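Local coordinates for bifunctional purine biosynthetic protein ADE5,7 (Cryptococcus neoformans var. grubii serotype A, PDB 7LVO), which catalyses, through this N-terminal GAR synthetase half, the ATP-dependent joining of glycine to 5-phosphoribosylamine in de novo purine biosynthesis, at residues G309-M321 against L330-Q342. Numbering follows the deposited sequence.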
# COMPACT_ATOMS: atom_id res chain seq x y z
N GLY A 309 16.69 14.24 10.09
CA GLY A 309 16.63 13.84 11.47
C GLY A 309 15.59 12.80 11.82
O GLY A 309 15.34 12.58 13.01
N TYR A 310 14.96 12.16 10.84
CA TYR A 310 13.93 11.16 11.08
C TYR A 310 14.07 10.04 10.07
O TYR A 310 13.31 9.95 9.10
CB TYR A 310 12.54 11.79 11.02
CG TYR A 310 12.36 12.92 12.00
CD1 TYR A 310 12.00 12.67 13.32
CD2 TYR A 310 12.56 14.24 11.62
CE1 TYR A 310 11.85 13.70 14.23
CE2 TYR A 310 12.40 15.28 12.52
CZ TYR A 310 12.05 15.00 13.83
OH TYR A 310 11.89 16.03 14.73
N PRO A 311 15.06 9.17 10.26
CA PRO A 311 15.27 8.06 9.31
C PRO A 311 13.99 7.25 9.12
O PRO A 311 13.14 7.18 10.01
CB PRO A 311 16.36 7.22 9.97
CG PRO A 311 17.08 8.18 10.88
CD PRO A 311 16.04 9.16 11.36
N PHE A 312 13.87 6.64 7.95
CA PHE A 312 12.69 5.88 7.58
C PHE A 312 12.98 4.39 7.71
O PHE A 312 13.91 3.87 7.07
CB PHE A 312 12.23 6.18 6.15
CG PHE A 312 10.98 5.44 5.76
CD1 PHE A 312 11.06 4.16 5.21
CD2 PHE A 312 9.73 6.00 5.96
CE1 PHE A 312 9.92 3.47 4.87
CE2 PHE A 312 8.58 5.31 5.59
CZ PHE A 312 8.68 4.04 5.06
N VAL A 313 12.19 3.70 8.52
CA VAL A 313 12.27 2.26 8.69
C VAL A 313 10.93 1.66 8.29
O VAL A 313 9.88 2.17 8.70
CB VAL A 313 12.64 1.87 10.13
CG1 VAL A 313 12.73 0.36 10.27
CG2 VAL A 313 13.96 2.52 10.54
N GLY A 314 10.97 0.60 7.49
CA GLY A 314 9.75 -0.07 7.08
C GLY A 314 9.66 -0.28 5.58
O GLY A 314 10.68 -0.47 4.91
N MET A 315 8.44 -0.25 5.05
CA MET A 315 8.18 -0.46 3.63
C MET A 315 7.92 0.90 2.99
O MET A 315 6.88 1.52 3.24
CB MET A 315 7.00 -1.42 3.42
CG MET A 315 6.41 -1.39 2.02
SD MET A 315 7.66 -1.43 0.71
CE MET A 315 8.53 -2.95 1.10
N LEU A 316 8.86 1.35 2.16
CA LEU A 316 8.69 2.58 1.40
C LEU A 316 8.04 2.26 0.06
O LEU A 316 8.66 1.63 -0.80
CB LEU A 316 10.04 3.28 1.21
CG LEU A 316 9.98 4.59 0.42
CD1 LEU A 316 9.27 5.65 1.24
CD2 LEU A 316 11.38 5.04 0.02
N PHE A 317 6.79 2.67 -0.11
CA PHE A 317 6.04 2.50 -1.35
C PHE A 317 6.04 3.84 -2.08
O PHE A 317 5.37 4.79 -1.64
CB PHE A 317 4.62 2.01 -1.07
CG PHE A 317 3.77 1.86 -2.31
CD1 PHE A 317 3.30 2.97 -2.99
CD2 PHE A 317 3.43 0.60 -2.78
CE1 PHE A 317 2.51 2.83 -4.12
CE2 PHE A 317 2.64 0.46 -3.91
CZ PHE A 317 2.18 1.58 -4.57
N THR A 318 6.76 3.92 -3.19
CA THR A 318 6.87 5.14 -3.98
C THR A 318 6.07 4.96 -5.26
O THR A 318 6.33 4.04 -6.04
CB THR A 318 8.33 5.47 -4.30
OG1 THR A 318 9.09 5.47 -3.09
CG2 THR A 318 8.44 6.82 -4.97
N GLY A 319 5.07 5.82 -5.45
CA GLY A 319 4.29 5.81 -6.67
C GLY A 319 4.85 6.76 -7.70
O GLY A 319 4.87 7.97 -7.47
N PHE A 320 5.31 6.21 -8.82
CA PHE A 320 5.92 6.99 -9.88
C PHE A 320 4.94 7.20 -11.04
O PHE A 320 4.01 6.42 -11.26
CB PHE A 320 7.18 6.30 -10.42
CG PHE A 320 8.31 6.24 -9.45
CD1 PHE A 320 8.40 5.19 -8.55
CD2 PHE A 320 9.29 7.22 -9.44
CE1 PHE A 320 9.45 5.13 -7.65
CE2 PHE A 320 10.33 7.15 -8.55
CZ PHE A 320 10.41 6.11 -7.65
N MET A 321 5.18 8.27 -11.79
CA MET A 321 4.64 8.43 -13.14
C MET A 321 5.83 8.56 -14.08
O MET A 321 6.68 9.44 -13.89
CB MET A 321 3.73 9.65 -13.25
CG MET A 321 3.21 9.87 -14.66
SD MET A 321 1.93 11.12 -14.79
CE MET A 321 0.56 10.31 -13.95
N LEU A 330 4.76 10.75 -7.68
CA LEU A 330 3.41 11.25 -7.44
C LEU A 330 3.11 11.34 -5.95
O LEU A 330 2.52 12.33 -5.49
CB LEU A 330 2.39 10.34 -8.11
CG LEU A 330 2.41 10.26 -9.64
CD1 LEU A 330 1.30 9.33 -10.12
CD2 LEU A 330 2.27 11.64 -10.26
N GLU A 331 3.52 10.34 -5.17
CA GLU A 331 3.23 10.32 -3.75
C GLU A 331 4.05 9.23 -3.08
O GLU A 331 4.42 8.23 -3.71
CB GLU A 331 1.73 10.08 -3.48
CG GLU A 331 1.23 8.75 -4.03
CD GLU A 331 -0.27 8.58 -3.87
OE1 GLU A 331 -0.96 9.60 -3.64
OE2 GLU A 331 -0.75 7.43 -3.96
N TYR A 332 4.33 9.43 -1.79
CA TYR A 332 4.96 8.42 -0.95
C TYR A 332 3.87 7.71 -0.16
O TYR A 332 2.98 8.35 0.41
CB TYR A 332 5.98 9.04 0.01
CG TYR A 332 7.26 9.52 -0.62
CD1 TYR A 332 8.13 8.63 -1.24
CD2 TYR A 332 7.62 10.85 -0.56
CE1 TYR A 332 9.31 9.06 -1.81
CE2 TYR A 332 8.81 11.30 -1.13
CZ TYR A 332 9.64 10.40 -1.75
OH TYR A 332 10.81 10.85 -2.31
N ASN A 333 3.94 6.38 -0.12
CA ASN A 333 3.18 5.57 0.82
C ASN A 333 4.18 4.83 1.70
O ASN A 333 5.20 4.33 1.22
CB ASN A 333 2.27 4.59 0.09
CG ASN A 333 1.08 5.29 -0.58
OD1 ASN A 333 1.10 6.50 -0.80
ND2 ASN A 333 0.05 4.52 -0.91
N VAL A 334 3.88 4.77 3.00
CA VAL A 334 4.86 4.31 3.98
C VAL A 334 4.51 2.94 4.52
O VAL A 334 4.77 2.63 5.69
CB VAL A 334 5.00 5.33 5.13
CG1 VAL A 334 5.48 6.69 4.60
CG2 VAL A 334 3.68 5.47 5.88
N ARG A 335 3.91 2.10 3.67
CA ARG A 335 3.55 0.75 4.05
C ARG A 335 3.30 -0.05 2.78
O ARG A 335 3.29 0.49 1.67
CB ARG A 335 2.31 0.73 4.96
CG ARG A 335 1.27 1.81 4.66
CD ARG A 335 0.75 1.74 3.25
NE ARG A 335 -0.23 2.79 2.97
CZ ARG A 335 -0.86 2.94 1.82
NH1 ARG A 335 -0.66 2.10 0.81
NH2 ARG A 335 -1.71 3.95 1.67
N PHE A 336 3.13 -1.36 2.95
CA PHE A 336 2.84 -2.22 1.82
C PHE A 336 1.59 -1.74 1.08
O PHE A 336 0.69 -1.15 1.68
CB PHE A 336 2.67 -3.67 2.26
CG PHE A 336 3.96 -4.39 2.51
CD1 PHE A 336 4.72 -4.85 1.46
CD2 PHE A 336 4.42 -4.61 3.81
CE1 PHE A 336 5.92 -5.50 1.68
CE2 PHE A 336 5.60 -5.28 4.03
CZ PHE A 336 6.36 -5.72 2.97
N GLY A 337 1.56 -1.99 -0.22
CA GLY A 337 0.45 -1.58 -1.06
C GLY A 337 -0.55 -2.70 -1.28
O GLY A 337 -0.24 -3.88 -1.13
N ASP A 338 -1.77 -2.31 -1.65
CA ASP A 338 -2.84 -3.26 -1.92
C ASP A 338 -3.48 -2.86 -3.24
O ASP A 338 -3.93 -1.70 -3.39
CB ASP A 338 -3.87 -3.24 -0.78
CG ASP A 338 -4.85 -4.39 -0.86
OD1 ASP A 338 -5.40 -4.63 -1.94
OD2 ASP A 338 -5.03 -5.08 0.16
N PRO A 339 -3.55 -3.76 -4.24
CA PRO A 339 -3.18 -5.18 -4.21
C PRO A 339 -1.78 -5.51 -4.72
O PRO A 339 -1.56 -6.64 -5.14
CB PRO A 339 -4.24 -5.80 -5.14
CG PRO A 339 -4.41 -4.74 -6.20
CD PRO A 339 -4.24 -3.40 -5.49
N GLU A 340 -0.85 -4.56 -4.66
CA GLU A 340 0.51 -4.85 -5.13
C GLU A 340 1.15 -5.96 -4.30
O GLU A 340 1.90 -6.79 -4.82
CB GLU A 340 1.37 -3.59 -5.07
CG GLU A 340 1.07 -2.56 -6.13
CD GLU A 340 0.11 -1.49 -5.66
OE1 GLU A 340 -0.50 -1.68 -4.59
OE2 GLU A 340 -0.04 -0.48 -6.37
N THR A 341 0.87 -5.98 -2.99
CA THR A 341 1.49 -6.97 -2.12
C THR A 341 1.06 -8.38 -2.48
O THR A 341 1.88 -9.31 -2.50
CB THR A 341 1.15 -6.67 -0.66
OG1 THR A 341 1.66 -5.38 -0.31
CG2 THR A 341 1.74 -7.72 0.27
N GLN A 342 -0.23 -8.57 -2.79
CA GLN A 342 -0.72 -9.91 -3.11
C GLN A 342 0.03 -10.52 -4.28
O GLN A 342 0.23 -11.74 -4.31
CB GLN A 342 -2.22 -9.86 -3.43
CG GLN A 342 -3.11 -9.51 -2.23
CD GLN A 342 -3.35 -8.02 -2.09
OE1 GLN A 342 -2.41 -7.22 -2.00
NE2 GLN A 342 -4.62 -7.63 -2.07
O HOH W 1 6.15 0.32 6.60
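Phe317 and Asn333 exchange two backbone hydrogen bonds: Phe317 N donates to Asn333 O at 2.7 Å and Asn333 N to Phe317 O at 2.6 Å, which marks them as an antiparallel hydrogen-bonded pair. Two residues on, Gly319 N reaches Glu331 O, but Gly319 O accepts from Leu330 N at 2.8 Å. Leu330 and Glu331 therefore both face Gly319, a classic beta bulge. Where the strands part, a water takes over, accepting from Met315 N and donating to Val334 O, each at 2.8 Å. The intervening amides are used on the far side, Leu316 and Thr318 bonding to Ala245 and Val243 of strand 240-248.

With CG anti to the backbone N (chi1 178°), the Phe317 ring lies alongside Asn333, CD1 3.6 Å from Asn333 CB, and extends to the Glu340 carboxylate. Glu340 OE2 sits at the ring edge, 3.5 Å from Phe317 CZ, with the two planes 71° apart; the same oxygen is hydrogen-bonded to Ser242, a predicted ATP-site residue. Met315, likewise extended at chi1 (164°), lays CG over one face of Phe336, 3.9 Å from the ring centroid, a CH-pi contact; bends at chi2 and chi3 then bring CE against Phe336 CE1, while SD stands farther above that face as a Met-aromatic contact. Gly337 O accepts from both Thr341 N and Thr341 OG1, tying the loop to helix 340-344. Glu143 takes up two donors, OE1 from Val334 N and OE2 in a salt bridge with Arg335 NH2.

The hairpin 315-323/326-333 belongs to the antiparallel sheet of the ATP-grasp domain, and its edge strand carries Glu331 and Asn333, the predicted magnesium ligands.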